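Long-range contacts in ubiquitin-conjugating enzyme (Plasmodium vivax, PDB 2FO3), which probably takes up activated ubiquitin as a thioester and passes it to target proteins, this chain being its E2 (UBC-fold) domain: residues Asn17-Pro23 / Ser104-Leu110; Ile71-Leu75 / Asn87-Cys91; Tyr50-Tyr55 / Lys77-His81; Ile24-Leu28 / Ile39-Leu45. One frame throughout, in Å; residues are numbered along the deposited sequence.

Contact 1: residues Asn17-Pro23 / Ser104-Leu110; sequences NFLNNPP and SISGLVL
Ser106 and Asn21 make the one direct hydrogen bond of this contact: Ser106 OG donates to Asn21 O at 2.8 Å, meeting the carbonyl almost head-on (C=O...OG 162°). The hydroxyl stands anti to its own backbone N (chi1 -169°), which swings it across to the residue where helix 10-20 stops being helical. The bond thus ties the end of one helix to the first turn of another. Pro23 wedges in beside it. Its CG packs on Val109 CG1 at 3.6 Å, while CB faces Leu110 CD1 and CD lies over the outer part of one face of the Phe18 ring. Phe18 and Val109 cross at about a right angle, with Val109 CG2 at the ring's edge, 4.0 Å from Phe18 CE1; Ser106 N comes obliquely to Phe18 CD1, at 3.7 Å. On the polar flank, Asn17 OD1 comes 3.4 Å from Ser106 CB. A water accepts from Ser106 N at 3.0 Å and lies close to Asn17 OD1, so an amide of the helix's first turn is satisfied by solvent. Ser104 is the N-cap of helix 105-116, its OG accepting from Gly107 N at 2.9 Å; that hydroxyl also bonds a second water. Around the contact, Glu14 of helix 10-20 accepts from Ile105 N through its carboxylate. Phe18 and Val109 both reach Val40 of strand 37-43, Phe18 also touches Leu28 and Val109 touches Cys26 and Leu57: here the N-terminal helix and helix 105-116 of the UBC fold meet on one side of its antiparallel sheet.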
loop_
_atom_site.group_PDB
_atom_site.type_symbol
_atom_site.label_atom_id
_atom_site.label_comp_id
_atom_site.label_asym_id
_atom_site.label_seq_id
_atom_site.Cartn_x
_atom_site.Cartn_y
_atom_site.Cartn_z
ATOM N N ASN A 17 5.641 -12.770 1.279
ATOM C CA ASN A 17 4.401 -12.668 2.051
ATOM C C ASN A 17 3.239 -12.124 1.267
ATOM O O ASN A 17 2.117 -12.656 1.356
ATOM C CB ASN A 17 4.609 -11.839 3.326
ATOM C CG ASN A 17 3.340 -11.702 4.112
ATOM O OD1 ASN A 17 2.735 -10.628 4.169
ATOM N ND2 ASN A 17 2.881 -12.802 4.669
ATOM N N PHE A 18 3.502 -11.064 0.495
ATOM C CA PHE A 18 2.501 -10.417 -0.315
ATOM C C PHE A 18 2.019 -11.352 -1.437
ATOM O O PHE A 18 0.829 -11.460 -1.675
ATOM C CB PHE A 18 3.045 -9.132 -0.916
ATOM C CG PHE A 18 1.977 -8.160 -1.305
ATOM C CD1 PHE A 18 1.708 -7.050 -0.499
ATOM C CD2 PHE A 18 1.234 -8.342 -2.468
ATOM C CE1 PHE A 18 0.725 -6.134 -0.866
ATOM C CE2 PHE A 18 0.216 -7.437 -2.845
ATOM C CZ PHE A 18 -0.032 -6.334 -2.062
ATOM N N LEU A 19 2.948 -12.024 -2.112
ATOM C CA LEU A 19 2.553 -12.915 -3.234
ATOM C C LEU A 19 1.789 -14.100 -2.727
ATOM O O LEU A 19 0.848 -14.550 -3.361
ATOM C CB LEU A 19 3.765 -13.398 -4.008
ATOM C CG LEU A 19 4.500 -12.289 -4.761
ATOM C CD1 LEU A 19 5.786 -12.848 -5.392
ATOM C CD2 LEU A 19 3.584 -11.588 -5.815
ATOM N N ASN A 20 2.207 -14.613 -1.574
ATOM C CA ASN A 20 1.534 -15.770 -0.974
ATOM C C ASN A 20 0.209 -15.404 -0.286
ATOM O O ASN A 20 -0.784 -16.154 -0.362
ATOM C CB ASN A 20 2.483 -16.488 -0.024
ATOM C CG ASN A 20 2.530 -17.965 -0.272
ATOM O OD1 ASN A 20 2.615 -18.756 0.670
ATOM N ND2 ASN A 20 2.472 -18.362 -1.561
ATOM N N ASN A 21 0.167 -14.221 0.323
ATOM C CA ASN A 21 -1.013 -13.769 1.036
ATOM C C ASN A 21 -1.350 -12.326 0.647
ATOM O O ASN A 21 -1.175 -11.399 1.466
ATOM C CB ASN A 21 -0.787 -13.927 2.563
ATOM C CG ASN A 21 -1.938 -13.349 3.416
ATOM O OD1 ASN A 21 -3.107 -13.318 3.002
ATOM N ND2 ASN A 21 -1.594 -12.888 4.625
ATOM N N PRO A 22 -1.836 -12.119 -0.602
ATOM C CA PRO A 22 -2.103 -10.740 -1.034
ATOM C C PRO A 22 -3.350 -10.179 -0.360
ATOM O O PRO A 22 -4.284 -10.936 -0.084
ATOM C CB PRO A 22 -2.362 -10.892 -2.536
ATOM C CG PRO A 22 -2.912 -12.299 -2.666
ATOM C CD PRO A 22 -2.199 -13.107 -1.649
ATOM N N PRO A 23 -3.383 -8.865 -0.099
ATOM C CA PRO A 23 -4.611 -8.277 0.428
ATOM C C PRO A 23 -5.768 -8.519 -0.533
ATOM O O PRO A 23 -5.558 -8.638 -1.751
ATOM C CB PRO A 23 -4.295 -6.775 0.464
ATOM C CG PRO A 23 -2.858 -6.689 0.531
ATOM C CD PRO A 23 -2.331 -7.852 -0.276
ATOM N N SER A 104 3.785 -5.978 8.233
ATOM C CA SER A 104 3.927 -6.511 6.884
ATOM C C SER A 104 3.378 -5.515 5.871
ATOM O O SER A 104 2.432 -4.761 6.169
ATOM C CB SER A 104 3.164 -7.840 6.742
ATOM O OG SER A 104 1.763 -7.661 6.723
ATOM N N ILE A 105 3.923 -5.519 4.652
ATOM C CA ILE A 105 3.375 -4.639 3.609
ATOM C C ILE A 105 1.945 -5.071 3.239
ATOM O O ILE A 105 1.066 -4.241 3.013
ATOM C CB ILE A 105 4.288 -4.611 2.360
ATOM C CG1 ILE A 105 5.732 -4.208 2.754
ATOM C CG2 ILE A 105 3.673 -3.742 1.227
ATOM C CD1 ILE A 105 5.876 -2.812 3.483
ATOM N N SER A 106 1.728 -6.373 3.129
ATOM C CA SER A 106 0.376 -6.886 2.940
ATOM C C SER A 106 -0.646 -6.286 3.962
ATOM O O SER A 106 -1.717 -5.819 3.576
ATOM C CB SER A 106 0.370 -8.426 3.004
ATOM O OG SER A 106 -0.881 -8.880 2.573
ATOM N N GLY A 107 -0.298 -6.306 5.253
ATOM C CA GLY A 107 -1.157 -5.761 6.326
ATOM C C GLY A 107 -1.328 -4.242 6.213
ATOM O O GLY A 107 -2.408 -3.713 6.518
ATOM N N LEU A 108 -0.269 -3.557 5.798
ATOM C CA LEU A 108 -0.346 -2.113 5.586
ATOM C C LEU A 108 -1.386 -1.789 4.514
ATOM O O LEU A 108 -2.250 -0.951 4.726
ATOM C CB LEU A 108 1.036 -1.567 5.209
ATOM C CG LEU A 108 1.096 -0.113 4.792
ATOM C CD1 LEU A 108 0.711 0.766 5.978
ATOM C CD2 LEU A 108 2.489 0.200 4.273
ATOM N N VAL A 109 -1.299 -2.483 3.370
ATOM C CA VAL A 109 -2.252 -2.323 2.277
ATOM C C VAL A 109 -3.665 -2.717 2.725
ATOM O O VAL A 109 -4.643 -2.031 2.422
ATOM C CB VAL A 109 -1.775 -3.129 1.010
ATOM C CG1 VAL A 109 -2.875 -3.129 -0.067
ATOM C CG2 VAL A 109 -0.411 -2.524 0.476
ATOM N N LEU A 110 -3.794 -3.820 3.471
ATOM C CA LEU A 110 -5.131 -4.194 3.957
ATOM C C LEU A 110 -5.737 -3.102 4.887
ATOM O O LEU A 110 -6.943 -2.834 4.832
ATOM C CB LEU A 110 -5.108 -5.572 4.624
ATOM C CG LEU A 110 -6.418 -6.305 4.820
ATOM C CD1 LEU A 110 -7.134 -6.627 3.486
ATOM C CD2 LEU A 110 -6.123 -7.560 5.601
HETATM O O HOH W 1 3.937 -8.357 2.853
HETATM O O HOH W 2 0.261 -9.906 6.460
#

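Contact 2: residues Ile71-Leu75 / Asn87-Cys91; sequences IVYFL and NGDIC
Phe74 and Gly88 join the two backbones, Phe74 N donating to Gly88 O at 2.9 Å along a nearly straight N-H (164°), with the donor 39° out of the carbonyl plane; in return Gly88, at positive phi, brings its CA to 3.4 Å from Phe74 O in a CH...O contact. Ile90 supplies the apolar part. With CG1 placed beside the backbone N (chi1 -62°), its CD1 comes obliquely to the Phe74 ring, 3.6 Å from Phe74 CE2, and the two side chains cross at about a right angle; the same methyl also reaches Val72 CG1 at 4.1 Å. Tyr73 meets the loop with its base: CB sits 3.3 Å from Gly88 O and also touches Asp89 OD1, while the hydroxyl end of the ring leads away. The loop follows the last strand of the UBC sheet, and Cys91, at the end of the segment, is by family position probably the ubiquitin-accepting cysteine. It is shaped here by an Asx turn, in which Asn87 OD1 accepts from Asp89 N at 3.0 Å. Asn87 ND2 then donates to Asp89 OD2 at 2.9 Å, meeting the carboxylate from above its plane, and this second bond fixes the rotation of the amide. Two waters fill in where strand and loop diverge: one accepts from Ile90 N at 2.7 Å and donates to Val72 O, the other donates to both Phe74 O and Asn87 O. Beneath, Leu57 of strand 54-60 touches Val72, Phe74 and Ile90, and Phe74 continues onto Ile112 and Leu116 of helix 105-116.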
loop_
_atom_site.group_PDB
_atom_site.type_symbol
_atom_site.label_atom_id
_atom_site.label_comp_id
_atom_site.label_asym_id
_atom_site.label_seq_id
_atom_site.Cartn_x
_atom_site.Cartn_y
_atom_site.Cartn_z
ATOM N N ILE A 71 7.312 4.520 2.179
ATOM C CA ILE A 71 6.485 5.649 1.748
ATOM C C ILE A 71 5.394 5.058 0.838
ATOM O O ILE A 71 5.704 4.274 -0.098
ATOM C CB ILE A 71 7.338 6.698 1.011
ATOM C CG1 ILE A 71 8.274 7.405 2.010
ATOM C CG2 ILE A 71 6.422 7.699 0.263
ATOM C CD1 ILE A 71 9.665 7.713 1.469
ATOM N N VAL A 72 4.129 5.399 1.108
ATOM C CA VAL A 72 2.977 4.794 0.368
ATOM C C VAL A 72 1.990 5.869 -0.007
ATOM O O VAL A 72 1.520 6.633 0.874
ATOM C CB VAL A 72 2.248 3.696 1.223
ATOM C CG1 VAL A 72 1.074 3.048 0.464
ATOM C CG2 VAL A 72 3.190 2.631 1.635
ATOM N N TYR A 73 1.667 5.953 -1.300
ATOM C CA TYR A 73 0.671 6.900 -1.755
ATOM C C TYR A 73 -0.040 6.400 -3.015
ATOM O O TYR A 73 0.505 5.562 -3.753
ATOM C CB TYR A 73 1.307 8.286 -1.980
ATOM C CG TYR A 73 2.347 8.328 -3.071
ATOM C CD1 TYR A 73 1.995 8.646 -4.386
ATOM C CD2 TYR A 73 3.691 8.028 -2.791
ATOM C CE1 TYR A 73 2.939 8.669 -5.391
ATOM C CE2 TYR A 73 4.667 8.066 -3.803
ATOM C CZ TYR A 73 4.278 8.390 -5.094
ATOM O OH TYR A 73 5.221 8.442 -6.089
ATOM N N PHE A 74 -1.243 6.920 -3.253
ATOM C CA PHE A 74 -2.031 6.533 -4.433
ATOM C C PHE A 74 -1.587 7.262 -5.692
ATOM O O PHE A 74 -1.300 8.476 -5.662
ATOM C CB PHE A 74 -3.493 6.823 -4.207
ATOM C CG PHE A 74 -4.173 5.841 -3.303
ATOM C CD1 PHE A 74 -4.665 4.625 -3.818
ATOM C CD2 PHE A 74 -4.343 6.124 -1.943
ATOM C CE1 PHE A 74 -5.313 3.699 -2.975
ATOM C CE2 PHE A 74 -4.984 5.217 -1.107
ATOM C CZ PHE A 74 -5.476 3.993 -1.636
ATOM N N LEU A 75 -1.529 6.526 -6.807
ATOM C CA LEU A 75 -1.229 7.140 -8.091
ATOM C C LEU A 75 -2.464 7.889 -8.546
ATOM O O LEU A 75 -3.550 7.714 -7.972
ATOM C CB LEU A 75 -0.757 6.091 -9.115
ATOM C CG LEU A 75 0.578 5.405 -8.766
ATOM C CD1 LEU A 75 0.963 4.418 -9.842
ATOM C CD2 LEU A 75 1.724 6.411 -8.519
ATOM N N ASN A 87 -2.795 14.761 -3.872
ATOM C CA ASN A 87 -1.547 14.195 -4.390
ATOM C C ASN A 87 -1.366 12.664 -4.106
ATOM O O ASN A 87 -0.301 12.073 -4.394
ATOM C CB ASN A 87 -0.336 14.991 -3.926
ATOM C CG ASN A 87 0.074 14.671 -2.499
ATOM O OD1 ASN A 87 -0.699 14.106 -1.724
ATOM N ND2 ASN A 87 1.305 15.037 -2.146
ATOM N N GLY A 88 -2.409 12.059 -3.550
ATOM C CA GLY A 88 -2.423 10.628 -3.240
ATOM C C GLY A 88 -1.804 10.260 -1.904
ATOM O O GLY A 88 -1.883 9.109 -1.512
ATOM N N ASP A 89 -1.186 11.219 -1.196
ATOM C CA ASP A 89 -0.644 10.948 0.177
ATOM C C ASP A 89 -1.735 10.482 1.100
ATOM O O ASP A 89 -2.891 10.872 0.956
ATOM C CB ASP A 89 0.009 12.193 0.787
ATOM C CG ASP A 89 1.342 12.530 0.156
ATOM O OD1 ASP A 89 1.928 11.693 -0.556
ATOM O OD2 ASP A 89 1.826 13.654 0.397
ATOM N N ILE A 90 -1.373 9.679 2.097
ATOM C CA ILE A 90 -2.385 9.054 2.926
ATOM C C ILE A 90 -2.106 9.473 4.354
ATOM O O ILE A 90 -0.953 9.456 4.800
ATOM C CB ILE A 90 -2.326 7.507 2.806
ATOM C CG1 ILE A 90 -2.620 7.070 1.335
ATOM C CG2 ILE A 90 -3.273 6.812 3.807
ATOM C CD1 ILE A 90 -2.113 5.602 1.034
ATOM N N CYS A 91 -3.180 9.843 5.053
ATOM C CA CYS A 91 -3.119 10.145 6.471
ATOM C C CYS A 91 -3.537 8.883 7.212
ATOM O O CYS A 91 -4.722 8.553 7.287
ATOM C CB CYS A 91 -4.050 11.325 6.836
ATOM S SG CYS A 91 -3.976 11.697 8.639
HETATM O O HOH W 3 1.155 8.763 2.106
HETATM O O HOH W 4 -0.520 10.671 -6.784
#

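Contact 3: residues Tyr50-Tyr55 / Lys77-His81; sequences YANEVY and KPPKH
Tyr55 lays one face of its ring against Pro79, whose CB sits 3.9 Å from the ring centroid and only 10° off the normal, a CH-pi contact centred on the face. Its CG stands anti to the carbonyl carbon (chi1 -60°), which turns that face to the proline. The two side chains slide past each other in opposite directions, so Pro79 CD lies 3.4 Å from Tyr55 CD1. Lys77 O comes to the edge of the same ring in its plane, also 3.4 Å from Tyr55 CD1. Pro79 CB is shared: Tyr50 CE1 touches it at 3.7 Å, the Tyr50 side chain crossing the proline at about a right angle. Beyond the proline, Tyr50 OH donates to Lys80 O at 2.5 Å, a short bond that reaches the carbonyl from 41° above its plane. The hydroxyl also lies in the plane of the His81 imidazole, 3.3 Å from His81 CD2. Tyr55 OH donates to Glu53 OE1 in a very short bond of 2.4 Å, and a water donating to it accepts from Lys80 N at 2.7 Å. A type II turn from Tyr50 to Glu53 reverses the chain between the two tyrosines. His81 ND1 is hydrogen-bonded to His83 N; the stretch from His81 to His83 probably takes the place of the HPN motif of classical E2s. Leu116 of helix 105-116 touches Tyr50, Pro79 and His81, Phe74 of strand 71-74 borders Tyr55 and Pro79, and Tyr55 pairs through its backbone with Tyr42, which places the contact at the end of the sheet beside the last helix.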
loop_
_atom_site.group_PDB
_atom_site.type_symbol
_atom_site.label_atom_id
_atom_site.label_comp_id
_atom_site.label_asym_id
_atom_site.label_seq_id
_atom_site.Cartn_x
_atom_site.Cartn_y
_atom_site.Cartn_z
ATOM N N TYR A 50 -16.282 2.548 -3.495
ATOM C CA TYR A 50 -15.268 2.501 -4.557
ATOM C C TYR A 50 -15.407 1.264 -5.447
ATOM O O TYR A 50 -14.513 0.963 -6.241
ATOM C CB TYR A 50 -13.861 2.552 -3.947
ATOM C CG TYR A 50 -13.669 3.731 -3.053
ATOM C CD1 TYR A 50 -13.488 5.015 -3.588
ATOM C CD2 TYR A 50 -13.714 3.586 -1.667
ATOM C CE1 TYR A 50 -13.325 6.128 -2.750
ATOM C CE2 TYR A 50 -13.557 4.683 -0.823
ATOM C CZ TYR A 50 -13.367 5.948 -1.368
ATOM O OH TYR A 50 -13.226 7.016 -0.532
ATOM N N ALA A 51 -16.517 0.551 -5.296
ATOM C CA ALA A 51 -16.788 -0.697 -6.042
ATOM C C ALA A 51 -16.389 -0.644 -7.516
ATOM O O ALA A 51 -16.808 0.260 -8.247
ATOM C CB ALA A 51 -18.274 -1.101 -5.901
ATOM N N ASN A 52 -15.551 -1.608 -7.925
ATOM C CA ASN A 52 -15.119 -1.781 -9.318
ATOM C C ASN A 52 -14.177 -0.705 -9.869
ATOM O O ASN A 52 -13.706 -0.821 -10.994
ATOM C CB ASN A 52 -16.342 -1.953 -10.246
ATOM C CG ASN A 52 -17.027 -3.285 -10.060
ATOM O OD1 ASN A 52 -18.143 -3.354 -9.542
ATOM N ND2 ASN A 52 -16.353 -4.360 -10.466
ATOM N N GLU A 53 -13.905 0.333 -9.079
ATOM C CA GLU A 53 -12.960 1.376 -9.483
ATOM C C GLU A 53 -11.521 0.893 -9.237
ATOM O O GLU A 53 -11.246 0.247 -8.233
ATOM C CB GLU A 53 -13.248 2.693 -8.735
ATOM C CG GLU A 53 -14.707 3.188 -8.872
ATOM C CD GLU A 53 -14.978 4.494 -8.157
ATOM O OE1 GLU A 53 -14.269 4.828 -7.184
ATOM O OE2 GLU A 53 -15.921 5.198 -8.565
ATOM N N VAL A 54 -10.607 1.218 -10.146
ATOM C CA VAL A 54 -9.228 0.770 -10.014
ATOM C C VAL A 54 -8.393 1.865 -9.405
ATOM O O VAL A 54 -8.450 3.011 -9.859
ATOM C CB VAL A 54 -8.635 0.311 -11.375
ATOM C CG1 VAL A 54 -7.116 0.034 -11.283
ATOM C CG2 VAL A 54 -9.392 -0.917 -11.892
ATOM N N TYR A 55 -7.651 1.517 -8.343
ATOM C CA TYR A 55 -6.684 2.427 -7.736
ATOM C C TYR A 55 -5.328 1.757 -7.622
ATOM O O TYR A 55 -5.228 0.540 -7.423
ATOM C CB TYR A 55 -7.194 2.975 -6.370
ATOM C CG TYR A 55 -8.481 3.736 -6.530
ATOM C CD1 TYR A 55 -8.482 5.045 -7.044
ATOM C CD2 TYR A 55 -9.714 3.140 -6.230
ATOM C CE1 TYR A 55 -9.684 5.742 -7.235
ATOM C CE2 TYR A 55 -10.913 3.833 -6.409
ATOM C CZ TYR A 55 -10.883 5.124 -6.918
ATOM O OH TYR A 55 -12.040 5.802 -7.092
ATOM N N LYS A 77 -5.705 8.847 -10.738
ATOM C CA LYS A 77 -6.379 9.712 -9.749
ATOM C C LYS A 77 -6.570 8.954 -8.443
ATOM O O LYS A 77 -6.973 7.791 -8.461
ATOM C CB LYS A 77 -7.781 10.113 -10.224
ATOM C CG LYS A 77 -7.868 11.026 -11.441
ATOM C CD LYS A 77 -7.303 12.383 -11.147
ATOM C CE LYS A 77 -7.998 13.445 -12.027
ATOM N NZ LYS A 77 -7.104 14.654 -12.200
ATOM N N PRO A 78 -6.320 9.621 -7.294
ATOM C CA PRO A 78 -6.532 8.864 -6.067
ATOM C C PRO A 78 -8.030 8.740 -5.675
ATOM O O PRO A 78 -8.885 9.558 -6.124
ATOM C CB PRO A 78 -5.727 9.635 -5.031
ATOM C CG PRO A 78 -5.666 11.078 -5.554
ATOM C CD PRO A 78 -5.853 11.006 -7.052
ATOM N N PRO A 79 -8.353 7.748 -4.813
ATOM C CA PRO A 79 -9.720 7.637 -4.351
ATOM C C PRO A 79 -10.035 8.923 -3.636
ATOM O O PRO A 79 -9.141 9.519 -3.031
ATOM C CB PRO A 79 -9.675 6.451 -3.365
ATOM C CG PRO A 79 -8.226 6.252 -3.037
ATOM C CD PRO A 79 -7.470 6.708 -4.229
ATOM N N LYS A 80 -11.272 9.374 -3.740
ATOM C CA LYS A 80 -11.699 10.563 -3.019
ATOM C C LYS A 80 -12.101 10.116 -1.659
ATOM O O LYS A 80 -13.070 9.346 -1.519
ATOM C CB LYS A 80 -12.848 11.265 -3.761
ATOM C CG LYS A 80 -12.337 12.128 -4.895
ATOM C CD LYS A 80 -13.426 12.876 -5.591
ATOM C CE LYS A 80 -12.833 13.842 -6.636
ATOM N NZ LYS A 80 -11.867 14.881 -6.053
ATOM N N HIS A 81 -11.320 10.570 -0.663
ATOM C CA HIS A 81 -11.443 10.149 0.720
ATOM C C HIS A 81 -10.851 11.212 1.631
ATOM O O HIS A 81 -9.841 11.850 1.303
ATOM C CB HIS A 81 -10.700 8.800 0.919
ATOM C CG HIS A 81 -11.016 8.120 2.211
ATOM N ND1 HIS A 81 -10.372 8.428 3.392
ATOM C CD2 HIS A 81 -11.920 7.165 2.512
ATOM C CE1 HIS A 81 -10.860 7.678 4.363
ATOM N NE2 HIS A 81 -11.803 6.907 3.856
HETATM O O HOH W 5 -7.140 5.553 -10.011
HETATM O O HOH W 6 -12.998 8.220 -5.518
#

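Contact 4: residues Ile24-Leu28 / Ile39-Leu45; sequences INCTL and IVKYVGL
Cys26, Leu28, Val40 and Tyr42 form the tight side of this antiparallel hairpin, whose strand segments run 158° apart with axes 4.7 Å from each other. On this face Cys26 CB meets Val40 CG1 at 3.9 Å and Leu28 CD1 meets Val40 CG2 at 3.8 Å, and Cys26 SG approaches the Tyr42 ring obliquely. Leu15 and Leu19 of helix 10-20 touch Leu28, and Ile113 of helix 105-116 touches Cys26 and Tyr42. Thr27 and Lys41 face the other way, as a hydrogen-bonded pair: Thr27 N donates to Lys41 O at 3.0 Å and Lys41 N to Thr27 O at 2.9 Å. Their side chains lie alongside, pointing the same way; Thr27 OG1, set between its backbone N and carbonyl carbon (chi1 52°), is 3.6 Å from Lys41 CB, and the lysine runs on, extended, beyond it. A water bonded to Thr27 OG1 also donates to Lys41 O, so solvent enters this side. At the hairpin's open end Asn25, in a left-handed backbone conformation (phi 63°), accepts from Val43 N through its O and donates from ND2 to Val43 O at 2.7 Å. That bond holds the amide against Leu45, whose CD2 lies 3.5 Å from Asn25 ND2 and also packs on Ile24. Just ahead of strand 26-30, then, a side-chain amide extends the pairing where the backbone turns away, while the apolar face is the side on which helices 10-20 and 105-116 pack.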
loop_
_atom_site.group_PDB
_atom_site.type_symbol
_atom_site.label_atom_id
_atom_site.label_comp_id
_atom_site.label_asym_id
_atom_site.label_seq_id
_atom_site.Cartn_x
_atom_site.Cartn_y
_atom_site.Cartn_z
ATOM N N ILE A 24 -6.981 -8.576 -0.003
ATOM C CA ILE A 24 -8.192 -8.751 -0.826
ATOM C C ILE A 24 -8.308 -7.744 -2.011
ATOM O O ILE A 24 -8.157 -6.509 -1.843
ATOM C CB ILE A 24 -9.496 -8.744 0.081
ATOM C CG1 ILE A 24 -10.768 -9.060 -0.725
ATOM C CG2 ILE A 24 -9.654 -7.413 0.843
ATOM C CD1 ILE A 24 -10.914 -10.524 -1.235
ATOM N N ASN A 25 -8.571 -8.294 -3.209
ATOM C CA ASN A 25 -8.720 -7.509 -4.450
ATOM C C ASN A 25 -7.454 -6.747 -4.886
ATOM O O ASN A 25 -7.552 -5.752 -5.615
ATOM C CB ASN A 25 -9.911 -6.518 -4.338
ATOM C CG ASN A 25 -11.256 -7.170 -4.659
ATOM O OD1 ASN A 25 -11.450 -8.370 -4.426
ATOM N ND2 ASN A 25 -12.204 -6.369 -5.175
ATOM N N CYS A 26 -6.287 -7.195 -4.419
ATOM C CA CYS A 26 -5.024 -6.572 -4.765
ATOM C C CYS A 26 -4.108 -7.512 -5.520
ATOM O O CYS A 26 -4.080 -8.718 -5.256
ATOM C CB CYS A 26 -4.292 -6.075 -3.506
ATOM S SG CYS A 26 -5.139 -4.766 -2.657
ATOM N N THR A 27 -3.349 -6.952 -6.440
ATOM C CA THR A 27 -2.329 -7.688 -7.147
ATOM C C THR A 27 -1.078 -6.818 -7.167
ATOM O O THR A 27 -1.157 -5.574 -7.123
ATOM C CB THR A 27 -2.741 -8.008 -8.587
ATOM O OG1 THR A 27 -3.144 -6.807 -9.220
ATOM C CG2 THR A 27 -3.892 -9.044 -8.625
ATOM N N LEU A 28 0.066 -7.461 -7.226
ATOM C CA LEU A 28 1.326 -6.754 -7.095
ATOM C C LEU A 28 2.064 -6.624 -8.388
ATOM O O LEU A 28 2.093 -7.553 -9.186
ATOM C CB LEU A 28 2.223 -7.471 -6.070
ATOM C CG LEU A 28 3.628 -6.919 -5.763
ATOM C CD1 LEU A 28 3.583 -5.508 -5.103
ATOM C CD2 LEU A 28 4.338 -7.895 -4.851
ATOM N N ILE A 39 4.224 -1.465 -7.002
ATOM C CA ILE A 39 2.960 -0.840 -7.346
ATOM C C ILE A 39 1.888 -1.874 -7.103
ATOM O O ILE A 39 1.875 -2.948 -7.729
ATOM C CB ILE A 39 2.839 -0.386 -8.835
ATOM C CG1 ILE A 39 4.076 0.381 -9.317
ATOM C CG2 ILE A 39 1.531 0.410 -9.066
ATOM C CD1 ILE A 39 4.224 1.712 -8.715
ATOM N N VAL A 40 0.998 -1.548 -6.187
ATOM C CA VAL A 40 -0.131 -2.407 -5.867
ATOM C C VAL A 40 -1.413 -1.911 -6.557
ATOM O O VAL A 40 -1.794 -0.725 -6.451
ATOM C CB VAL A 40 -0.303 -2.523 -4.313
ATOM C CG1 VAL A 40 -1.581 -3.299 -3.943
ATOM C CG2 VAL A 40 0.900 -3.178 -3.712
ATOM N N LYS A 41 -2.073 -2.813 -7.277
ATOM C CA LYS A 41 -3.368 -2.528 -7.900
ATOM C C LYS A 41 -4.509 -3.019 -7.004
ATOM O O LYS A 41 -4.560 -4.192 -6.643
ATOM C CB LYS A 41 -3.451 -3.197 -9.296
ATOM C CG LYS A 41 -4.808 -3.045 -9.992
ATOM C CD LYS A 41 -4.746 -3.562 -11.426
ATOM C CE LYS A 41 -6.164 -3.723 -12.010
ATOM N NZ LYS A 41 -6.191 -3.904 -13.521
ATOM N N TYR A 42 -5.403 -2.113 -6.642
ATOM C CA TYR A 42 -6.571 -2.457 -5.872
ATOM C C TYR A 42 -7.807 -2.209 -6.715
ATOM O O TYR A 42 -7.967 -1.137 -7.294
ATOM C CB TYR A 42 -6.620 -1.649 -4.564
ATOM C CG TYR A 42 -7.943 -1.699 -3.861
ATOM C CD1 TYR A 42 -8.472 -2.923 -3.397
ATOM C CD2 TYR A 42 -8.655 -0.515 -3.607
ATOM C CE1 TYR A 42 -9.723 -2.963 -2.724
ATOM C CE2 TYR A 42 -9.868 -0.538 -2.943
ATOM C CZ TYR A 42 -10.406 -1.759 -2.508
ATOM O OH TYR A 42 -11.616 -1.754 -1.865
ATOM N N VAL A 43 -8.661 -3.229 -6.812
ATOM C CA VAL A 43 -9.966 -3.090 -7.475
ATOM C C VAL A 43 -10.989 -2.968 -6.376
ATOM O O VAL A 43 -11.131 -3.867 -5.561
ATOM C CB VAL A 43 -10.298 -4.294 -8.379
ATOM C CG1 VAL A 43 -11.650 -4.062 -9.115
ATOM C CG2 VAL A 43 -9.156 -4.540 -9.368
ATOM N N GLY A 44 -11.668 -1.828 -6.338
ATOM C CA GLY A 44 -12.642 -1.503 -5.294
ATOM C C GLY A 44 -13.623 -2.615 -5.004
ATOM O O GLY A 44 -14.279 -3.155 -5.918
ATOM N N LEU A 45 -13.715 -2.970 -3.737
ATOM C CA LEU A 45 -14.632 -4.025 -3.313
ATOM C C LEU A 45 -16.104 -3.723 -3.575
ATOM O O LEU A 45 -16.580 -2.594 -3.384
ATOM C CB LEU A 45 -14.413 -4.353 -1.834
ATOM C CG LEU A 45 -13.142 -5.158 -1.604
ATOM C CD1 LEU A 45 -12.532 -4.915 -0.237
ATOM C CD2 LEU A 45 -13.411 -6.636 -1.848
HETATM O O HOH W 7 -5.869 -6.259 -8.500
#

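Contacts 1 and 4 share a buried layer between helices and sheet, though each has an exposed flank: their centres are about 10 Å apart, and Phe18, Val109 and Leu110 of contact 1 pack on Val40, Leu28, Cys26 and Ile24 of contact 4. Contact 4 owes its bonds mainly to strand pairing, contact 1 to one serine-carbonyl bond, waters and apolar packing. Contact 2 lies across the chain's centre from contact 1, on edge strand 71-74, and reaches it through Val72 and Leu108; contact 3 joins the start of strand 54-60 to the following loop. These two meet through Phe74, Pro79 and Tyr55, and rely on a few loop bonds, prolines and aromatic rings. Contact 3, about 14 Å from the chain's centre, is the most peripheral, yet Tyr55 O probably bonds Tyr42 N of contact 4.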